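Local coordinates for putative exported protein (Bordetella parapertussis, PDB 3OCJ) that is of unknown function but, with its Rossmann-like methyltransferase domain, probably binds S-adenosylmethionine and may transfer methyl groups, at residues Ser11-Ala14 against Ala15-Leu19; Gly82-Ala85 against Pro86-Val90; Ala111-Arg114 against His115-Pro118; His248-Gln251 against Leu252-Val256. All coordinates share one frame; numbering follows the deposited sequence.

Contact 1 of 4, residues Ser11-Ala14 against Ala15-Leu19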
loop_
_atom_site.group_PDB
_atom_site.type_symbol
_atom_site.label_atom_id
_atom_site.label_comp_id
_atom_site.label_asym_id
_atom_site.label_seq_id
_atom_site.Cartn_x
_atom_site.Cartn_y
_atom_site.Cartn_z
ATOM N N SER A 11 13.573 3.586 -18.714
ATOM C CA SER A 11 13.225 4.318 -19.921
ATOM C C SER A 11 13.787 5.722 -19.891
ATOM O O SER A 11 13.476 6.509 -18.995
ATOM C CB SER A 11 11.714 4.400 -20.116
ATOM O OG SER A 11 11.424 5.216 -21.241
ATOM N N HIS A 12 14.608 6.000 -20.896
ATOM C CA HIS A 12 15.232 7.289 -21.158
ATOM C C HIS A 12 14.317 8.235 -21.947
ATOM O O HIS A 12 14.745 9.299 -22.376
ATOM C CB HIS A 12 16.519 7.083 -21.968
ATOM C CG HIS A 12 17.552 6.252 -21.269
ATOM N ND1 HIS A 12 17.400 4.899 -21.057
ATOM C CD2 HIS A 12 18.750 6.583 -20.736
ATOM C CE1 HIS A 12 18.462 4.433 -20.424
ATOM N NE2 HIS A 12 19.295 5.433 -20.216
ATOM N N ARG A 13 13.070 7.835 -22.146
ATOM C CA ARG A 13 12.141 8.627 -22.950
ATOM C C ARG A 13 11.357 9.570 -22.056
ATOM O O ARG A 13 11.297 9.374 -20.848
ATOM C CB ARG A 13 11.150 7.713 -23.657
ATOM C CG ARG A 13 11.807 6.715 -24.584
ATOM C CD ARG A 13 10.791 5.749 -25.155
ATOM N NE ARG A 13 9.978 6.388 -26.179
ATOM C CZ ARG A 13 8.908 5.847 -26.746
ATOM N NH1 ARG A 13 8.469 4.654 -26.346
ATOM N NH2 ARG A 13 8.262 6.510 -27.683
ATOM N N ALA A 14 10.751 10.589 -22.653
ATOM C CA ALA A 14 9.779 11.393 -21.916
ATOM C C ALA A 14 8.642 10.505 -21.424
ATOM O O ALA A 14 8.189 9.598 -22.133
ATOM C CB ALA A 14 9.222 12.484 -22.816
ATOM N N ALA A 15 8.148 10.778 -20.219
ATOM C CA ALA A 15 7.027 10.009 -19.694
ATOM C C ALA A 15 5.815 10.068 -20.624
ATOM O O ALA A 15 5.082 9.084 -20.759
ATOM C CB ALA A 15 6.654 10.474 -18.278
ATOM N N SER A 16 5.605 11.199 -21.287
ATOM C CA SER A 16 4.477 11.312 -22.199
ATOM C C SER A 16 4.589 10.300 -23.346
ATOM O O SER A 16 3.586 9.787 -23.829
ATOM C CB SER A 16 4.333 12.742 -22.732
ATOM O OG SER A 16 5.465 13.133 -23.492
ATOM N N ALA A 17 5.813 10.016 -23.795
ATOM C CA ALA A 17 5.994 9.058 -24.885
ATOM C C ALA A 17 5.673 7.641 -24.412
ATOM O O ALA A 17 4.963 6.891 -25.096
ATOM C CB ALA A 17 7.423 9.124 -25.425
ATOM N N ASP A 18 6.190 7.260 -23.250
ATOM C CA ASP A 18 5.875 5.944 -22.702
ATOM C C ASP A 18 4.385 5.819 -22.383
ATOM O O ASP A 18 3.781 4.763 -22.609
ATOM C CB ASP A 18 6.716 5.657 -21.464
ATOM C CG ASP A 18 8.153 5.329 -21.805
ATOM O OD1 ASP A 18 8.365 4.500 -22.711
ATOM O OD2 ASP A 18 9.057 5.890 -21.165
ATOM N N LEU A 19 3.782 6.897 -21.889
ATOM C CA LEU A 19 2.357 6.862 -21.565
ATOM C C LEU A 19 1.527 6.564 -22.808
ATOM O O LEU A 19 0.611 5.747 -22.766
ATOM C CB LEU A 19 1.897 8.175 -20.938
ATOM C CG LEU A 19 0.387 8.254 -20.689
ATOM C CD1 LEU A 19 -0.070 7.237 -19.631
ATOM C CD2 LEU A 19 0.005 9.671 -20.294
HETATM O O HOH W 1 9.506 7.815 -19.340
HETATM O O HOH W 2 4.972 6.448 -27.865
#

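Contact 2 of 4, residues Gly82-Ala85 against Pro86-Val90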
loop_
_atom_site.group_PDB
_atom_site.type_symbol
_atom_site.label_atom_id
_atom_site.label_comp_id
_atom_site.label_asym_id
_atom_site.label_seq_id
_atom_site.Cartn_x
_atom_site.Cartn_y
_atom_site.Cartn_z
ATOM N N GLY A 82 -11.586 17.725 -2.812
ATOM C CA GLY A 82 -10.681 17.872 -3.933
ATOM C C GLY A 82 -11.342 18.159 -5.265
ATOM O O GLY A 82 -12.570 18.235 -5.373
ATOM N N ALA A 83 -10.501 18.331 -6.280
ATOM C CA ALA A 83 -10.946 18.586 -7.640
ATOM C C ALA A 83 -10.620 17.363 -8.481
ATOM O O ALA A 83 -9.501 17.205 -8.977
ATOM C CB ALA A 83 -10.263 19.827 -8.203
ATOM N N LEU A 84 -11.597 16.477 -8.601
ATOM C CA LEU A 84 -11.445 15.250 -9.361
ATOM C C LEU A 84 -12.486 15.224 -10.466
ATOM O O LEU A 84 -13.613 15.693 -10.274
ATOM C CB LEU A 84 -11.625 14.033 -8.445
ATOM C CG LEU A 84 -10.638 13.872 -7.291
ATOM C CD1 LEU A 84 -11.027 12.664 -6.438
ATOM C CD2 LEU A 84 -9.213 13.716 -7.798
ATOM N N ALA A 85 -12.116 14.689 -11.624
ATOM C CA ALA A 85 -13.088 14.458 -12.683
ATOM C C ALA A 85 -14.084 13.407 -12.205
ATOM O O ALA A 85 -13.795 12.658 -11.272
ATOM C CB ALA A 85 -12.392 14.017 -13.964
ATOM N N PRO A 86 -15.275 13.360 -12.817
ATOM C CA PRO A 86 -16.316 12.444 -12.336
ATOM C C PRO A 86 -15.852 10.981 -12.241
ATOM O O PRO A 86 -15.999 10.357 -11.191
ATOM C CB PRO A 86 -17.436 12.619 -13.371
ATOM C CG PRO A 86 -17.264 14.033 -13.854
ATOM C CD PRO A 86 -15.767 14.257 -13.881
ATOM N N LEU A 87 -15.276 10.438 -13.307
ATOM C CA LEU A 87 -14.851 9.039 -13.296
ATOM C C LEU A 87 -13.681 8.833 -12.335
ATOM O O LEU A 87 -13.617 7.846 -11.587
ATOM C CB LEU A 87 -14.449 8.603 -14.701
ATOM C CG LEU A 87 -14.439 7.107 -14.999
ATOM C CD1 LEU A 87 -15.794 6.495 -14.671
ATOM C CD2 LEU A 87 -14.078 6.870 -16.461
ATOM N N GLU A 88 -12.746 9.771 -12.377
ATOM C CA GLU A 88 -11.617 9.775 -11.458
ATOM C C GLU A 88 -12.093 9.652 -10.015
ATOM O O GLU A 88 -11.526 8.898 -9.228
ATOM C CB GLU A 88 -10.839 11.078 -11.645
ATOM C CG GLU A 88 -9.573 11.195 -10.835
ATOM C CD GLU A 88 -8.808 12.470 -11.149
ATOM O OE1 GLU A 88 -9.432 13.498 -11.485
ATOM O OE2 GLU A 88 -7.562 12.450 -11.070
ATOM N N ARG A 89 -13.145 10.384 -9.669
ATOM C CA ARG A 89 -13.668 10.338 -8.299
ATOM C C ARG A 89 -14.263 8.959 -7.956
ATOM O O ARG A 89 -14.105 8.469 -6.837
ATOM C CB ARG A 89 -14.669 11.469 -8.036
ATOM C CG ARG A 89 -15.130 11.521 -6.567
ATOM C CD ARG A 89 -16.066 12.712 -6.296
ATOM N NE ARG A 89 -15.421 14.011 -6.483
ATOM C CZ ARG A 89 -14.641 14.597 -5.580
ATOM N NH1 ARG A 89 -14.380 13.973 -4.432
ATOM N NH2 ARG A 89 -14.093 15.781 -5.829
ATOM N N VAL A 90 -14.920 8.321 -8.921
ATOM C CA VAL A 90 -15.406 6.957 -8.723
ATOM C C VAL A 90 -14.243 6.016 -8.418
ATOM O O VAL A 90 -14.319 5.178 -7.512
ATOM C CB VAL A 90 -16.191 6.442 -9.938
ATOM C CG1 VAL A 90 -16.564 4.976 -9.740
ATOM C CG2 VAL A 90 -17.446 7.281 -10.146
HETATM O O HOH W 3 -8.771 16.219 -11.910
HETATM O O HOH W 4 -15.901 14.426 -9.204
#

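Contact 3 of 4, residues Ala111-Arg114 against His115-Pro118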
loop_
_atom_site.group_PDB
_atom_site.type_symbol
_atom_site.label_atom_id
_atom_site.label_comp_id
_atom_site.label_asym_id
_atom_site.label_seq_id
_atom_site.Cartn_x
_atom_site.Cartn_y
_atom_site.Cartn_z
ATOM N N ALA A 111 -3.509 0.664 15.648
ATOM C CA ALA A 111 -2.530 -0.279 16.183
ATOM C C ALA A 111 -1.281 0.461 16.647
ATOM O O ALA A 111 -0.775 0.210 17.737
ATOM C CB ALA A 111 -2.172 -1.339 15.146
ATOM N N LEU A 112 -0.781 1.374 15.819
ATOM C CA LEU A 112 0.420 2.100 16.203
ATOM C C LEU A 112 0.134 2.930 17.445
ATOM O O LEU A 112 0.936 2.952 18.377
ATOM C CB LEU A 112 0.946 2.954 15.045
ATOM C CG LEU A 112 1.427 2.127 13.851
ATOM C CD1 LEU A 112 1.535 2.999 12.608
ATOM C CD2 LEU A 112 2.757 1.417 14.154
ATOM N N GLN A 113 -1.033 3.570 17.493
ATOM C CA GLN A 113 -1.386 4.379 18.656
ATOM C C GLN A 113 -1.418 3.543 19.943
ATOM O O GLN A 113 -0.924 3.972 20.990
ATOM C CB GLN A 113 -2.730 5.086 18.456
ATOM C CG GLN A 113 -3.019 6.131 19.523
ATOM C CD GLN A 113 -2.177 7.383 19.332
ATOM O OE1 GLN A 113 -2.160 7.966 18.248
ATOM N NE2 GLN A 113 -1.472 7.795 20.379
ATOM N N ARG A 114 -2.012 2.357 19.856
ATOM C CA ARG A 114 -2.122 1.436 20.980
ATOM C C ARG A 114 -0.762 1.012 21.529
ATOM O O ARG A 114 -0.592 0.861 22.742
ATOM C CB ARG A 114 -2.916 0.194 20.545
ATOM C CG ARG A 114 -2.835 -0.978 21.500
ATOM C CD ARG A 114 -3.750 -2.115 21.047
ATOM N NE ARG A 114 -3.480 -3.340 21.792
ATOM C CZ ARG A 114 -4.232 -4.434 21.745
ATOM N NH1 ARG A 114 -3.892 -5.493 22.468
ATOM N NH2 ARG A 114 -5.323 -4.469 20.987
ATOM N N HIS A 115 0.207 0.826 20.635
ATOM C CA HIS A 115 1.509 0.289 21.021
ATOM C C HIS A 115 2.545 1.364 21.372
ATOM O O HIS A 115 3.583 1.055 21.942
ATOM C CB HIS A 115 2.043 -0.648 19.926
ATOM C CG HIS A 115 1.247 -1.905 19.788
ATOM N ND1 HIS A 115 1.571 -3.068 20.457
ATOM C CD2 HIS A 115 0.129 -2.181 19.078
ATOM C CE1 HIS A 115 0.688 -4.004 20.160
ATOM N NE2 HIS A 115 -0.208 -3.488 19.338
ATOM N N LEU A 116 2.251 2.615 21.029
ATOM C CA LEU A 116 3.162 3.734 21.285
ATOM C C LEU A 116 3.377 3.917 22.789
ATOM O O LEU A 116 2.433 3.815 23.573
ATOM C CB LEU A 116 2.561 5.008 20.693
ATOM C CG LEU A 116 3.453 6.136 20.178
ATOM C CD1 LEU A 116 4.311 5.659 19.014
ATOM C CD2 LEU A 116 2.574 7.307 19.753
ATOM N N ARG A 117 4.620 4.179 23.192
ATOM C CA ARG A 117 4.950 4.526 24.577
ATOM C C ARG A 117 5.973 5.662 24.554
ATOM O O ARG A 117 6.671 5.847 23.557
ATOM C CB ARG A 117 5.567 3.333 25.315
ATOM C CG ARG A 117 4.675 2.109 25.464
ATOM C CD ARG A 117 3.506 2.371 26.387
ATOM N NE ARG A 117 2.756 1.141 26.639
ATOM C CZ ARG A 117 1.768 0.703 25.867
ATOM N NH1 ARG A 117 1.401 1.399 24.803
ATOM N NH2 ARG A 117 1.139 -0.428 26.160
ATOM N N PRO A 118 6.095 6.407 25.662
ATOM C CA PRO A 118 7.103 7.473 25.708
ATOM C C PRO A 118 8.492 6.932 25.382
ATOM O O PRO A 118 8.849 5.847 25.841
ATOM C CB PRO A 118 7.048 7.950 27.168
ATOM C CG PRO A 118 5.662 7.598 27.630
ATOM C CD PRO A 118 5.307 6.323 26.906
HETATM O O HOH W 5 -0.305 4.207 23.630
#

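Contact 4 of 4, residues His248-Gln251 against Leu252-Val256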
loop_
_atom_site.group_PDB
_atom_site.type_symbol
_atom_site.label_atom_id
_atom_site.label_comp_id
_atom_site.label_asym_id
_atom_site.label_seq_id
_atom_site.Cartn_x
_atom_site.Cartn_y
_atom_site.Cartn_z
ATOM N N HIS A 248 -21.298 -4.208 -8.670
ATOM C CA HIS A 248 -20.948 -3.405 -9.834
ATOM C C HIS A 248 -19.577 -2.766 -9.667
ATOM O O HIS A 248 -18.775 -2.741 -10.609
ATOM C CB HIS A 248 -21.974 -2.310 -10.113
ATOM C CG HIS A 248 -21.553 -1.386 -11.214
ATOM N ND1 HIS A 248 -21.803 -1.652 -12.543
ATOM C CD2 HIS A 248 -20.852 -0.227 -11.186
ATOM C CE1 HIS A 248 -21.296 -0.682 -13.286
ATOM N NE2 HIS A 248 -20.716 0.195 -12.487
ATOM N N ASP A 249 -19.313 -2.229 -8.477
ATOM C CA ASP A 249 -18.021 -1.589 -8.242
ATOM C C ASP A 249 -16.881 -2.594 -8.323
ATOM O O ASP A 249 -15.786 -2.256 -8.766
ATOM C CB ASP A 249 -17.997 -0.831 -6.921
ATOM C CG ASP A 249 -19.008 0.301 -6.880
ATOM O OD1 ASP A 249 -19.396 0.794 -7.966
ATOM O OD2 ASP A 249 -19.393 0.710 -5.767
ATOM N N LEU A 250 -17.129 -3.830 -7.901
ATOM C CA LEU A 250 -16.126 -4.875 -8.074
ATOM C C LEU A 250 -15.893 -5.179 -9.560
ATOM O O LEU A 250 -14.747 -5.323 -10.001
ATOM C CB LEU A 250 -16.515 -6.152 -7.315
ATOM C CG LEU A 250 -15.506 -7.289 -7.457
ATOM C CD1 LEU A 250 -14.129 -6.901 -6.910
ATOM C CD2 LEU A 250 -16.030 -8.534 -6.747
ATOM N N GLN A 251 -16.971 -5.280 -10.339
ATOM C CA GLN A 251 -16.831 -5.507 -11.776
ATOM C C GLN A 251 -16.010 -4.389 -12.406
ATOM O O GLN A 251 -15.122 -4.639 -13.223
ATOM C CB GLN A 251 -18.199 -5.584 -12.460
ATOM C CG GLN A 251 -18.999 -6.819 -12.094
ATOM C CD GLN A 251 -20.327 -6.889 -12.825
ATOM O OE1 GLN A 251 -21.063 -5.904 -12.897
ATOM N NE2 GLN A 251 -20.641 -8.059 -13.370
ATOM N N LEU A 252 -16.307 -3.157 -12.013
ATOM C CA LEU A 252 -15.548 -2.004 -12.493
ATOM C C LEU A 252 -14.057 -2.152 -12.160
ATOM O O LEU A 252 -13.197 -2.011 -13.031
ATOM C CB LEU A 252 -16.116 -0.710 -11.909
ATOM C CG LEU A 252 -15.346 0.571 -12.250
ATOM C CD1 LEU A 252 -15.436 0.888 -13.740
ATOM C CD2 LEU A 252 -15.835 1.756 -11.422
ATOM N N GLN A 253 -13.756 -2.439 -10.898
ATOM C CA GLN A 253 -12.374 -2.637 -10.481
ATOM C C GLN A 253 -11.686 -3.742 -11.274
ATOM O O GLN A 253 -10.544 -3.589 -11.709
ATOM C CB GLN A 253 -12.317 -2.970 -8.999
ATOM C CG GLN A 253 -10.920 -3.303 -8.540
ATOM C CD GLN A 253 -10.886 -3.552 -7.064
ATOM O OE1 GLN A 253 -11.125 -2.640 -6.273
ATOM N NE2 GLN A 253 -10.579 -4.782 -6.676
ATOM N N GLN A 254 -12.382 -4.850 -11.485
ATOM C CA GLN A 254 -11.789 -5.968 -12.200
ATOM C C GLN A 254 -11.414 -5.598 -13.633
ATOM O O GLN A 254 -10.369 -6.012 -14.130
ATOM C CB GLN A 254 -12.731 -7.167 -12.189
ATOM C CG GLN A 254 -12.907 -7.744 -10.800
ATOM C CD GLN A 254 -13.999 -8.781 -10.736
ATOM O OE1 GLN A 254 -14.945 -8.753 -11.522
ATOM N NE2 GLN A 254 -13.876 -9.705 -9.791
ATOM N N LEU A 255 -12.269 -4.829 -14.296
ATOM C CA LEU A 255 -11.984 -4.405 -15.660
ATOM C C LEU A 255 -10.811 -3.439 -15.651
ATOM O O LEU A 255 -9.854 -3.588 -16.422
ATOM C CB LEU A 255 -13.218 -3.742 -16.274
ATOM C CG LEU A 255 -13.035 -3.250 -17.711
ATOM C CD1 LEU A 255 -12.697 -4.407 -18.645
ATOM C CD2 LEU A 255 -14.296 -2.536 -18.168
ATOM N N VAL A 256 -10.873 -2.457 -14.762
ATOM C CA VAL A 256 -9.827 -1.447 -14.686
ATOM C C VAL A 256 -8.466 -2.069 -14.366
ATOM O O VAL A 256 -7.462 -1.735 -15.005
ATOM C CB VAL A 256 -10.190 -0.322 -13.695
ATOM C CG1 VAL A 256 -9.020 0.640 -13.513
ATOM C CG2 VAL A 256 -11.418 0.433 -14.193
#

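Contact 1 of 4, residues Ser11-Ala14 against Ala15-Leu19
The hydroxyl of Ser-11 and the carboxylate of Asp-18 meet across the start of helix 15-33, Ser-11 OG giving a very short hydrogen bond of 2.5 Å to Asp-18 OD2. The same Ser-11 OG, anti to its own backbone N (chi1 175°), accepts from the backbone N of Arg-13, 3.2 Å away, an ST turn. A water adds to the grip on the carboxylate, donating to both Asp-18 OD2 and Arg-13 O. The Arg-13 chain bends at its third torsion (75°) and crosses the Asp-18 side chain with the guanidinium and carboxylate planes 81° apart, so the groups are not paired flat; Arg-13 NH1 to Asp-18 OD1 is a long salt bridge of 3.6 Å. Over one guanidinium face lies the methyl of Ala-17, whose CB is 3.6 Å from Arg-13 NH2. Ala-14 is the N-cap residue, and its O receives the first-turn bond from Asp-18 N at 3.3 Å, plus a weak one from Ala-17 N. This surface turn opens helix 15-33, which packs against helix 55-63: Ala-15 touches Tyr-63, Asp-18 touches Leu-62, and Leu-19 reaches Arg-58 and Leu-62.

Contact 2 of 4, residues Gly82-Ala85 against Pro86-Val90
Glu-88 holds CG anti to its backbone N (chi1 -176°) and stays extended beyond it, which carries the carboxylate back past the helix start to the NH of Ala-85, while Leu-84 turns its CG anti to its own carbonyl carbon (chi1 -61°) and lays its isobutyl group across both Glu-88 and Arg-89. Glu-88 OE1 accepts from Ala-85 N at 2.9 Å through its anti lone pair, in a bond of 158°. A side chain three residues into the helix thus binds the NH of the N-cap residue, the backbone-to-side-chain half of a capping box; the N-cap itself, an alanine, has no hydroxyl or carboxylate to return the bond. A water bridges Glu-88 OE1 to Ala-83 O, and Ser-54 OG binds the other oxygen, OE2, so both ends of the carboxylate are held; a bound palmitic acid also touches Glu-88. Leu-84 CD2 rests 3.6 Å from Glu-88 CD, the two chains crossing at about a right angle. Arg-89 bends at chi3 and brings its guanidinium over Leu-84, whose CD1 lies 4.1 Å from the guanidinium plane, offset toward its rim. At the guanidinium edge, Arg-89 NH2 makes a weak 2.9 Å bond to Gly-82 O, and a water links NE to Leu-84 O; NH1 binds Ser-81 O and forms a salt bridge with Glu-93. Backbone pairing begins with Arg-89 N to Ala-85 O at 2.9 Å. With His-77 against Leu-84 and Arg-89, the turn leads from the loop after helix 68-76 into helix 86-94.

Contact 3 of 4, residues Ala111-Arg114 against His115-Pro118
Arg-114 lies alongside the imidazole of His-115, the two side chains pointing the same way with guanidinium and ring planes only 3° apart. They run side by side at some distance: Arg-114 CG is 4.0 Å from His-115 CD2, and Arg-114 NE is 4.1 Å from His-115 NE2. The arginine gets there by running extended from CG to NE, with CG anti to its backbone N (chi1 166°). The helix ends here. Leu-116 is the first residue to leave helical geometry, and its N makes only weak bonds, to Leu-112 O at 3.0 Å and Gln-113 O at 3.5 Å. Arg-117 bends at chi2 (-68°) and returns to two carbonyls at this end. Arg-117 NH1 donates to Arg-114 O at 2.9 Å, the oxygen lying in the guanidinium plane, and to Leu-116 O, also at 2.9 Å but from above that carbonyl's plane. One nitrogen thus clasps two backbone oxygens at the helix end, where a positive charge would suit the dipole. A water lies within hydrogen-bonding distance of Gln-113 O and Leu-116 O, and Gln-113 NE2 binds Asp-137 O. This end of helix 96-115 leads to strand 121-124; Leu-112 packs on helix 131-134, Leu-112 and His-115 on strand 188-192, and Ala-111 and His-115 on strand 298-302.

Contact 4 of 4, residues His248-Gln251 against Leu252-Val256
Gln-254 reaches across Leu-250, one turn earlier in the helix. Gln-254 CB sits 3.5 Å from Leu-250 O, and Gln-254 CG, anti to its own carbonyl carbon (chi1 -67°), comes closer still, 3.1 Å from the same oxygen. From there the chain stays extended. Gln-254 CD lies 3.9 Å from Leu-250 CG, and Gln-254 OE1 comes nearest to Leu-250 O and Gln-251 CA. Gln-254 NE2 ends 3.7 Å from Leu-250 CG, with both leucine methyls slightly farther off. The amide nitrogen therefore rests on a branched hydrocarbon, a van der Waals contact in which the two chains slant across each other. Gln-253 also approaches Leu-250, Gln-253 NE2 being 4.1 Å from Leu-250 CD1, while its OE1 accepts from Ala-97 N. Beneath these side chains the backbone is regular: Gln-254 N bonds to Leu-250 O at 2.8 Å, and Leu-252, Gln-253 and Leu-255 pair in the same i to i+4 way with His-248, Asp-249 and Gln-251. Asp-249 OD1 forms a salt bridge with Arg-94, and His-248 meets the ring of Phe-39. Leu-252 and Leu-255 pack on Leu-47 of helix 41-53. Such i to i+4 pairing marks an alpha-helix; helix 247-261 is amphipathic here, its leucines buried and Gln-254 exposed, and lies in a helical bundle beside the bound palmitic acid.

From the N terminus the four contacts follow in series, none nesting within or crossing another; contacts 1 to 3 sit at helix ends, contact 4 within a helix. Contact 1 starts helix 15-33 and contact 2 starts helix 86-94, their centres about 25 Å apart. Contact 3 ends helix 96-115, the next helix after 86-94, and leads toward the parallel strands of the Rossmann-like sheet. Contact 4 comes after strand 221-226, yet returns to the helical part, where Val-90 CG1 of contact 2 lies 3.7 Å from Leu-252 CD2. Contacts 1 and 4 lie across the chain's centre from contact 3. Helix 96-115 begins beside helix 247-261, where Ala-97 meets Gln-253, and ends against the sheet.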